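Local coordinates for protein succinate dehydrogenase subunit B (Mycolicibacterium smegmatis MC2 51, PDB 6LUM) that probably serves as the iron-sulfur subunit of succinate dehydrogenase, carrying electrons from succinate oxidation through its three clusters towards the membrane quinone, at residues Y193-H203 and I244-V253; A142-S150 and R210-L221. One frame throughout, in Å; residues are numbered along the deposited sequence.

Interaction 1: Y193-H203 and I244-V253; sequences YFGPAAIVNAH and IQVTQAIQEV. With F3S (Fe3-s4 cluster), chain B.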
loop_
_atom_site.group_PDB
_atom_site.type_symbol
_atom_site.label_atom_id
_atom_site.label_comp_id
_atom_site.label_asym_id
_atom_site.label_seq_id
_atom_site.Cartn_x
_atom_site.Cartn_y
_atom_site.Cartn_z
ATOM N N TYR J 193 19.469 -14.664 2.908
ATOM C CA TYR J 193 18.864 -14.909 4.203
ATOM C C TYR J 193 18.815 -13.604 4.978
ATOM O O TYR J 193 19.756 -12.814 4.938
ATOM C CB TYR J 193 19.680 -15.955 4.950
ATOM C CG TYR J 193 19.158 -16.399 6.286
ATOM C CD1 TYR J 193 17.819 -16.549 6.519
ATOM C CD2 TYR J 193 20.023 -16.694 7.306
ATOM C CE1 TYR J 193 17.367 -16.963 7.730
ATOM C CE2 TYR J 193 19.575 -17.107 8.506
ATOM C CZ TYR J 193 18.251 -17.240 8.716
ATOM O OH TYR J 193 17.808 -17.651 9.933
ATOM N N PHE J 194 17.698 -13.356 5.659
ATOM C CA PHE J 194 17.593 -12.160 6.483
ATOM C C PHE J 194 18.665 -12.153 7.556
ATOM O O PHE J 194 19.545 -11.292 7.572
ATOM C CB PHE J 194 16.213 -12.078 7.118
ATOM C CG PHE J 194 15.213 -11.364 6.282
ATOM C CD1 PHE J 194 15.492 -10.124 5.763
ATOM C CD2 PHE J 194 13.993 -11.935 6.014
ATOM C CE1 PHE J 194 14.573 -9.469 4.991
ATOM C CE2 PHE J 194 13.076 -11.283 5.244
ATOM C CZ PHE J 194 13.363 -10.049 4.733
ATOM N N GLY J 195 18.606 -13.111 8.461
ATOM C CA GLY J 195 19.620 -13.256 9.461
ATOM C C GLY J 195 19.036 -13.313 10.844
ATOM O O GLY J 195 17.912 -12.869 11.107
ATOM N N PRO J 196 19.806 -13.867 11.766
ATOM C CA PRO J 196 19.357 -13.919 13.155
ATOM C C PRO J 196 18.982 -12.569 13.727
ATOM O O PRO J 196 18.012 -12.479 14.479
ATOM C CB PRO J 196 20.566 -14.517 13.869
ATOM C CG PRO J 196 21.318 -15.187 12.846
ATOM C CD PRO J 196 21.106 -14.510 11.578
ATOM N N ALA J 197 19.713 -11.508 13.394
ATOM C CA ALA J 197 19.486 -10.220 14.033
ATOM C C ALA J 197 18.216 -9.565 13.532
ATOM O O ALA J 197 17.471 -8.964 14.311
ATOM C CB ALA J 197 20.673 -9.303 13.796
ATOM N N ALA J 198 17.960 -9.649 12.230
ATOM C CA ALA J 198 16.700 -9.160 11.700
ATOM C C ALA J 198 15.537 -9.946 12.268
ATOM O O ALA J 198 14.491 -9.377 12.586
ATOM C CB ALA J 198 16.706 -9.241 10.182
ATOM N N ILE J 199 15.701 -11.256 12.437
ATOM C CA ILE J 199 14.596 -12.027 12.991
ATOM C C ILE J 199 14.383 -11.715 14.467
ATOM O O ILE J 199 13.250 -11.732 14.945
ATOM C CB ILE J 199 14.826 -13.522 12.734
ATOM C CG1 ILE J 199 14.782 -13.784 11.232
ATOM C CG2 ILE J 199 13.785 -14.335 13.435
ATOM C CD1 ILE J 199 15.406 -15.059 10.818
ATOM N N VAL J 200 15.439 -11.398 15.210
ATOM C CA VAL J 200 15.276 -10.989 16.604
ATOM C C VAL J 200 14.529 -9.665 16.692
ATOM O O VAL J 200 13.568 -9.513 17.460
ATOM C CB VAL J 200 16.645 -10.900 17.294
ATOM C CG1 VAL J 200 16.561 -10.021 18.493
ATOM C CG2 VAL J 200 17.093 -12.244 17.701
ATOM N N ASN J 201 14.962 -8.683 15.912
ATOM C CA ASN J 201 14.321 -7.383 15.963
ATOM C C ASN J 201 12.950 -7.372 15.316
ATOM O O ASN J 201 12.234 -6.382 15.457
ATOM C CB ASN J 201 15.224 -6.350 15.311
ATOM C CG ASN J 201 16.422 -6.040 16.150
ATOM O OD1 ASN J 201 16.352 -5.234 17.068
ATOM N ND2 ASN J 201 17.527 -6.693 15.861
ATOM N N ALA J 202 12.573 -8.423 14.597
ATOM C CA ALA J 202 11.192 -8.580 14.166
ATOM C C ALA J 202 10.349 -9.334 15.178
ATOM O O ALA J 202 9.161 -9.056 15.296
ATOM C CB ALA J 202 11.132 -9.301 12.824
ATOM N N HIS J 203 10.926 -10.309 15.875
ATOM C CA HIS J 203 10.252 -10.938 17.002
ATOM C C HIS J 203 9.828 -9.899 18.020
ATOM O O HIS J 203 8.714 -9.953 18.557
ATOM C CB HIS J 203 11.195 -11.968 17.622
ATOM C CG HIS J 203 10.717 -12.567 18.906
ATOM N ND1 HIS J 203 10.867 -11.941 20.119
ATOM C CD2 HIS J 203 10.157 -13.767 19.172
ATOM C CE1 HIS J 203 10.390 -12.714 21.075
ATOM N NE2 HIS J 203 9.955 -13.829 20.526
ATOM N N ILE J 244 20.985 -13.490 24.245
ATOM C CA ILE J 244 19.605 -13.219 23.871
ATOM C C ILE J 244 18.786 -14.470 23.554
ATOM O O ILE J 244 17.550 -14.406 23.618
ATOM C CB ILE J 244 19.555 -12.207 22.705
ATOM C CG1 ILE J 244 19.585 -10.790 23.247
ATOM C CG2 ILE J 244 18.340 -12.367 21.826
ATOM C CD1 ILE J 244 19.378 -9.770 22.217
ATOM N N GLN J 245 19.422 -15.620 23.323
ATOM C CA GLN J 245 18.706 -16.821 22.885
ATOM C C GLN J 245 18.122 -16.590 21.503
ATOM O O GLN J 245 16.907 -16.676 21.291
ATOM C CB GLN J 245 17.607 -17.229 23.864
ATOM C CG GLN J 245 18.019 -17.209 25.306
ATOM C CD GLN J 245 19.051 -18.251 25.618
ATOM O OE1 GLN J 245 19.967 -18.020 26.398
ATOM N NE2 GLN J 245 18.914 -19.409 25.008
ATOM N N VAL J 246 19.010 -16.282 20.564
ATOM C CA VAL J 246 18.606 -15.874 19.229
ATOM C C VAL J 246 17.829 -16.982 18.545
ATOM O O VAL J 246 16.822 -16.736 17.874
ATOM C CB VAL J 246 19.849 -15.466 18.425
ATOM C CG1 VAL J 246 19.459 -14.749 17.194
ATOM C CG2 VAL J 246 20.754 -14.619 19.260
ATOM N N THR J 247 18.267 -18.219 18.708
ATOM C CA THR J 247 17.602 -19.307 18.017
ATOM C C THR J 247 16.280 -19.686 18.655
ATOM O O THR J 247 15.405 -20.199 17.964
ATOM C CB THR J 247 18.503 -20.518 17.974
ATOM O OG1 THR J 247 17.899 -21.524 17.162
ATOM C CG2 THR J 247 18.639 -21.023 19.340
ATOM N N GLN J 248 16.092 -19.425 19.941
ATOM C CA GLN J 248 14.773 -19.606 20.517
ATOM C C GLN J 248 13.820 -18.513 20.071
ATOM O O GLN J 248 12.627 -18.766 19.911
ATOM C CB GLN J 248 14.870 -19.644 22.024
ATOM C CG GLN J 248 13.563 -19.797 22.700
ATOM C CD GLN J 248 13.737 -19.889 24.174
ATOM O OE1 GLN J 248 14.723 -20.436 24.653
ATOM N NE2 GLN J 248 12.794 -19.340 24.915
ATOM N N ALA J 249 14.319 -17.300 19.847
ATOM C CA ALA J 249 13.482 -16.294 19.203
ATOM C C ALA J 249 13.060 -16.742 17.812
ATOM O O ALA J 249 11.895 -16.591 17.421
ATOM C CB ALA J 249 14.227 -14.969 19.127
ATOM N N ILE J 250 13.997 -17.304 17.053
ATOM C CA ILE J 250 13.674 -17.819 15.724
ATOM C C ILE J 250 12.664 -18.952 15.817
ATOM O O ILE J 250 11.759 -19.067 14.986
ATOM C CB ILE J 250 14.955 -18.261 14.998
ATOM C CG1 ILE J 250 15.881 -17.070 14.819
ATOM C CG2 ILE J 250 14.625 -18.839 13.663
ATOM C CD1 ILE J 250 17.206 -17.420 14.352
ATOM N N GLN J 251 12.792 -19.801 16.835
ATOM C CA GLN J 251 11.848 -20.896 17.008
ATOM C C GLN J 251 10.456 -20.378 17.319
ATOM O O GLN J 251 9.463 -20.914 16.828
ATOM C CB GLN J 251 12.309 -21.830 18.115
ATOM C CG GLN J 251 11.421 -23.026 18.248
ATOM C CD GLN J 251 11.104 -23.388 19.669
ATOM O OE1 GLN J 251 10.857 -22.526 20.500
ATOM N NE2 GLN J 251 11.094 -24.675 19.956
ATOM N N GLU J 252 10.358 -19.351 18.160
ATOM C CA GLU J 252 9.050 -18.796 18.477
ATOM C C GLU J 252 8.403 -18.166 17.261
ATOM O O GLU J 252 7.186 -18.248 17.100
ATOM C CB GLU J 252 9.167 -17.778 19.594
ATOM C CG GLU J 252 9.643 -18.369 20.883
ATOM C CD GLU J 252 9.529 -17.402 22.030
ATOM O OE1 GLU J 252 8.735 -16.449 21.919
ATOM O OE2 GLU J 252 10.227 -17.588 23.045
ATOM N N VAL J 253 9.188 -17.548 16.383
ATOM C CA VAL J 253 8.598 -17.037 15.148
ATOM C C VAL J 253 8.141 -18.185 14.251
ATOM O O VAL J 253 7.077 -18.120 13.624
ATOM C CB VAL J 253 9.581 -16.109 14.424
ATOM C CG1 VAL J 253 9.001 -15.674 13.116
ATOM C CG2 VAL J 253 9.884 -14.912 15.276
HETATM FE FE1 F3S B . 22.246 -19.532 11.603
HETATM FE FE3 F3S B . 19.745 -20.945 12.596
HETATM FE FE4 F3S B . 21.463 -19.383 14.520
HETATM S S1 F3S B . 20.922 -21.047 10.730
HETATM S S2 F3S B . 23.357 -19.101 13.442
HETATM S S3 F3S B . 20.450 -18.884 12.659
HETATM S S4 F3S B . 19.934 -20.944 14.787
#
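P196 and I250 touch across the helix pair and converge on one sulfide of the Fe3-S4 cluster: P196 CG lies 3.8 Å and I250 CD1 3.9 Å from its S3, so that two aliphatic side chains and the Y193 hydroxyl, whose OH is 4.0 Å from S3, border this sulfur. T247 serves the cluster from the side of helix 246-253 turned away from helix 196-203, its OG1 3.2 Å from S4. One layer out, P196 CB and V200 CG2 each meet the same methyl, V246 CG1, at 3.5 Å. The side chains of V200 and V246 cross at about a right angle, as do those of I199 and I250, where I199 CG2 lies 3.7 Å from I250 CG1.

Farther from the cluster the contact turns polar. H203 has CG anti to its backbone N (chi1 172°), which carries the imidazole across to the second helix, A249 CB lying over one ring face and V253 CG2 near the edge. H203 NE2 donates an almost straight hydrogen bond of 3.2 Å to E252 OE1, within the ring plane but 65° above the carboxylate plane. T171 holds ND1, so both nitrogens fix the ring's rotation. The axes of 196-203 and 246-253 approach to 9.1 Å and cross at 61°; P196, T247 and I250 on these helices, with Y193 just before, line the Fe3-S4 site of the dicluster ferredoxin-type domain.

Interaction 2: A142-S150 and R210-L221; sequences AVKPFLVTS and RDEAAAERLDIL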
loop_
_atom_site.group_PDB
_atom_site.type_symbol
_atom_site.label_atom_id
_atom_site.label_comp_id
_atom_site.label_asym_id
_atom_site.label_seq_id
_atom_site.Cartn_x
_atom_site.Cartn_y
_atom_site.Cartn_z
ATOM N N ALA J 142 14.279 -3.851 6.840
ATOM C CA ALA J 142 13.428 -4.454 5.833
ATOM C C ALA J 142 12.372 -5.337 6.450
ATOM O O ALA J 142 11.467 -5.778 5.740
ATOM C CB ALA J 142 14.251 -5.277 4.836
ATOM N N VAL J 143 12.471 -5.623 7.744
ATOM C CA VAL J 143 11.415 -6.269 8.497
ATOM C C VAL J 143 10.481 -5.249 9.124
ATOM O O VAL J 143 9.676 -5.602 9.985
ATOM C CB VAL J 143 12.000 -7.201 9.564
ATOM C CG1 VAL J 143 12.898 -8.227 8.923
ATOM C CG2 VAL J 143 12.767 -6.403 10.587
ATOM N N LYS J 144 10.575 -3.989 8.710
ATOM C CA LYS J 144 9.825 -2.872 9.264
ATOM C C LYS J 144 9.968 -2.831 10.776
ATOM O O LYS J 144 9.008 -3.119 11.498
ATOM C CB LYS J 144 8.354 -2.963 8.880
ATOM C CG LYS J 144 8.081 -2.732 7.413
ATOM C CD LYS J 144 6.618 -2.430 7.198
ATOM C CE LYS J 144 5.755 -3.250 8.135
ATOM N NZ LYS J 144 4.482 -2.559 8.455
ATOM N N PRO J 145 11.125 -2.476 11.285
ATOM C CA PRO J 145 11.392 -2.540 12.724
ATOM C C PRO J 145 10.910 -1.321 13.497
ATOM O O PRO J 145 11.628 -0.766 14.320
ATOM C CB PRO J 145 12.917 -2.651 12.770
ATOM C CG PRO J 145 13.334 -1.835 11.629
ATOM C CD PRO J 145 12.311 -2.017 10.548
ATOM N N PHE J 146 9.677 -0.903 13.235
ATOM C CA PHE J 146 9.094 0.229 13.933
ATOM C C PHE J 146 7.644 -0.077 14.251
ATOM O O PHE J 146 7.013 -0.916 13.614
ATOM C CB PHE J 146 9.197 1.510 13.117
ATOM C CG PHE J 146 8.940 1.321 11.662
ATOM C CD1 PHE J 146 7.656 1.242 11.180
ATOM C CD2 PHE J 146 9.981 1.244 10.771
ATOM C CE1 PHE J 146 7.422 1.080 9.848
ATOM C CE2 PHE J 146 9.746 1.079 9.436
ATOM C CZ PHE J 146 8.467 0.998 8.975
ATOM N N LEU J 147 7.119 0.616 15.249
ATOM C CA LEU J 147 5.748 0.384 15.675
ATOM C C LEU J 147 4.792 1.016 14.676
ATOM O O LEU J 147 4.792 2.237 14.496
ATOM C CB LEU J 147 5.520 0.969 17.062
ATOM C CG LEU J 147 4.503 0.248 17.932
ATOM C CD1 LEU J 147 5.168 -0.921 18.606
ATOM C CD2 LEU J 147 3.909 1.180 18.946
ATOM N N VAL J 148 3.986 0.193 14.021
ATOM C CA VAL J 148 2.939 0.678 13.136
ATOM C C VAL J 148 1.635 0.692 13.915
ATOM O O VAL J 148 1.283 -0.297 14.565
ATOM C CB VAL J 148 2.827 -0.199 11.883
ATOM C CG1 VAL J 148 1.702 0.283 11.011
ATOM C CG2 VAL J 148 4.127 -0.182 11.116
ATOM N N THR J 149 0.921 1.818 13.866
ATOM C CA THR J 149 -0.258 2.035 14.692
ATOM C C THR J 149 -1.304 2.828 13.915
ATOM O O THR J 149 -1.194 3.034 12.706
ATOM C CB THR J 149 0.114 2.730 16.002
ATOM O OG1 THR J 149 0.933 3.871 15.722
ATOM C CG2 THR J 149 0.826 1.775 16.938
ATOM N N SER J 150 -2.319 3.298 14.641
ATOM C CA SER J 150 -3.589 3.694 14.035
ATOM C C SER J 150 -3.489 4.993 13.245
ATOM O O SER J 150 -3.650 4.999 12.020
ATOM C CB SER J 150 -4.645 3.830 15.127
ATOM O OG SER J 150 -5.860 4.320 14.595
ATOM N N ARG J 210 0.857 -3.705 21.358
ATOM C CA ARG J 210 0.421 -2.452 20.753
ATOM C C ARG J 210 0.987 -2.266 19.355
ATOM O O ARG J 210 1.558 -1.233 19.035
ATOM C CB ARG J 210 0.796 -1.283 21.650
ATOM C CG ARG J 210 2.046 -1.470 22.459
ATOM C CD ARG J 210 2.389 -0.174 23.138
ATOM N NE ARG J 210 3.516 -0.286 24.049
ATOM C CZ ARG J 210 4.784 -0.107 23.699
ATOM N NH1 ARG J 210 5.092 0.187 22.450
ATOM N NH2 ARG J 210 5.741 -0.228 24.600
ATOM N N ASP J 211 0.806 -3.261 18.501
ATOM C CA ASP J 211 1.286 -3.205 17.132
ATOM C C ASP J 211 0.189 -3.686 16.194
ATOM O O ASP J 211 -0.600 -4.566 16.537
ATOM C CB ASP J 211 2.548 -4.054 16.955
ATOM C CG ASP J 211 3.331 -3.679 15.721
ATOM O OD1 ASP J 211 3.197 -2.537 15.254
ATOM O OD2 ASP J 211 4.079 -4.530 15.211
ATOM N N GLU J 212 0.140 -3.095 15.007
ATOM C CA GLU J 212 -0.893 -3.396 14.027
ATOM C C GLU J 212 -0.299 -3.851 12.701
ATOM O O GLU J 212 -0.893 -3.639 11.647
ATOM C CB GLU J 212 -1.795 -2.188 13.802
ATOM C CG GLU J 212 -2.215 -1.494 15.067
ATOM C CD GLU J 212 -2.939 -0.202 14.794
ATOM O OE1 GLU J 212 -3.269 0.053 13.618
ATOM O OE2 GLU J 212 -3.178 0.561 15.752
ATOM N N ALA J 213 0.883 -4.452 12.733
ATOM C CA ALA J 213 1.464 -5.026 11.529
ATOM C C ALA J 213 2.145 -6.352 11.830
ATOM O O ALA J 213 3.060 -6.758 11.109
ATOM C CB ALA J 213 2.447 -4.062 10.875
ATOM N N ALA J 214 1.719 -7.032 12.895
ATOM C CA ALA J 214 2.264 -8.350 13.188
ATOM C C ALA J 214 2.061 -9.297 12.022
ATOM O O ALA J 214 2.975 -10.036 11.647
ATOM C CB ALA J 214 1.622 -8.917 14.445
ATOM N N ALA J 215 0.872 -9.281 11.422
ATOM C CA ALA J 215 0.595 -10.182 10.310
ATOM C C ALA J 215 1.437 -9.833 9.091
ATOM O O ALA J 215 1.899 -10.728 8.377
ATOM C CB ALA J 215 -0.888 -10.139 9.970
ATOM N N GLU J 216 1.677 -8.544 8.853
ATOM C CA GLU J 216 2.475 -8.156 7.699
ATOM C C GLU J 216 3.942 -8.516 7.899
ATOM O O GLU J 216 4.623 -8.939 6.958
ATOM C CB GLU J 216 2.326 -6.659 7.442
ATOM C CG GLU J 216 2.584 -6.267 6.003
ATOM C CD GLU J 216 4.045 -6.175 5.660
ATOM O OE1 GLU J 216 4.838 -5.846 6.560
ATOM O OE2 GLU J 216 4.401 -6.438 4.489
ATOM N N ARG J 217 4.447 -8.373 9.122
ATOM C CA ARG J 217 5.811 -8.807 9.399
ATOM C C ARG J 217 5.942 -10.315 9.266
ATOM O O ARG J 217 6.898 -10.812 8.661
ATOM C CB ARG J 217 6.236 -8.357 10.790
ATOM C CG ARG J 217 6.708 -6.936 10.845
ATOM C CD ARG J 217 7.034 -6.532 12.246
ATOM N NE ARG J 217 7.161 -5.093 12.332
ATOM C CZ ARG J 217 6.208 -4.291 12.775
ATOM N NH1 ARG J 217 5.061 -4.790 13.191
ATOM N NH2 ARG J 217 6.409 -2.988 12.808
ATOM N N LEU J 218 4.987 -11.060 9.825
ATOM C CA LEU J 218 5.012 -12.509 9.700
ATOM C C LEU J 218 4.924 -12.931 8.248
ATOM O O LEU J 218 5.463 -13.970 7.871
ATOM C CB LEU J 218 3.873 -13.127 10.500
ATOM C CG LEU J 218 4.073 -13.248 12.004
ATOM C CD1 LEU J 218 2.793 -13.667 12.652
ATOM C CD2 LEU J 218 5.155 -14.236 12.322
ATOM N N ASP J 219 4.268 -12.134 7.418
ATOM C CA ASP J 219 4.236 -12.424 5.998
ATOM C C ASP J 219 5.543 -12.069 5.313
ATOM O O ASP J 219 5.852 -12.637 4.263
ATOM C CB ASP J 219 3.089 -11.661 5.347
ATOM C CG ASP J 219 2.722 -12.208 3.992
ATOM O OD1 ASP J 219 3.316 -13.225 3.580
ATOM O OD2 ASP J 219 1.838 -11.619 3.334
ATOM N N ILE J 220 6.307 -11.131 5.871
ATOM C CA ILE J 220 7.648 -10.867 5.353
ATOM C C ILE J 220 8.585 -12.019 5.685
ATOM O O ILE J 220 9.401 -12.428 4.857
ATOM C CB ILE J 220 8.193 -9.538 5.902
ATOM C CG1 ILE J 220 7.349 -8.367 5.426
ATOM C CG2 ILE J 220 9.614 -9.329 5.456
ATOM C CD1 ILE J 220 7.758 -7.068 6.034
ATOM N N LEU J 221 8.491 -12.555 6.899
ATOM C CA LEU J 221 9.363 -13.639 7.335
ATOM C C LEU J 221 8.952 -14.999 6.792
ATOM O O LEU J 221 9.692 -15.967 6.976
ATOM C CB LEU J 221 9.400 -13.693 8.860
ATOM C CG LEU J 221 10.094 -12.527 9.556
ATOM C CD1 LEU J 221 9.965 -12.653 11.043
ATOM C CD2 LEU J 221 11.544 -12.465 9.167
#
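K144 O is the acceptor on which R217 converges: NE donates to it at 2.8 Å, and NH2 lies 2.9 Å away in a second bond whose geometry is less certain. The same oxygen weakly accepts F146 N, closing the inverse gamma turn centred on P145, so an arginine of helix 214-221 anchors a tight turn in the irregular segment 142-150. The carbonyl oxygen lies within 5° of the guanidinium plane, whereas NE is tilted 29° from the carbonyl plane. R217 CG is anti to its own carbonyl carbon (chi1 -82°) and the chain runs extended to NE, passing V143 O, which is 3.4 Å from CG. The K144 side chain, bent at chi3, brings NZ within 3.5 Å of A213 CB, at the N-cap position of the helix, and into a long salt bridge with E216 OE1.

Farther along, the two segments are joined through backbone and carboxylate. V148 N donates to D211 OD1 at 3.1 Å, nearly along the C-O bond of the acid, and V148 O accepts E212 N. These two bonds, together with V148 CB resting on A213 CB, fasten the chain around V148 to D211-A213, the residues leading into helix 214-221. E212 then stretches beside T149 and S150, its CD 3.5 Å from T149 CA. With an alanine here the carboxylate next to T149 and S150 is lost, which would probably leave a gap alongside them. H30 of subunit D packs on E212, and K153 of subunit A bonds L147 O, placing this surface where three subunits meet. The side chain of L147 crosses that of R210 at about a right angle, its CD2 lying 3.8 Å from R210 NH1 at the guanidinium edge.

How the interactions relate
The two interactions alternate along the chain: 142-150, 193-203, 210-221, then 244-253. Their centres lie 15 Å apart on the same side of the chain's centre. Helices 196-206 and 214-221 follow each other in sequence, and L221 joins the two contacts: its CD1 is 3.8 Å from V253 CG1 and also packs on A202, while A202 CB lies 4.0 Å from V143 CB. Interaction 1, its centre about 14 Å from that of the chain, sits against the Fe3-S4 cluster, with helix 246-258 also reaching subunit C; interaction 2, centred at about 24 Å, borders subunits A and D. Together they connect the cluster-binding helices with the surfaces that join this subunit to its partners.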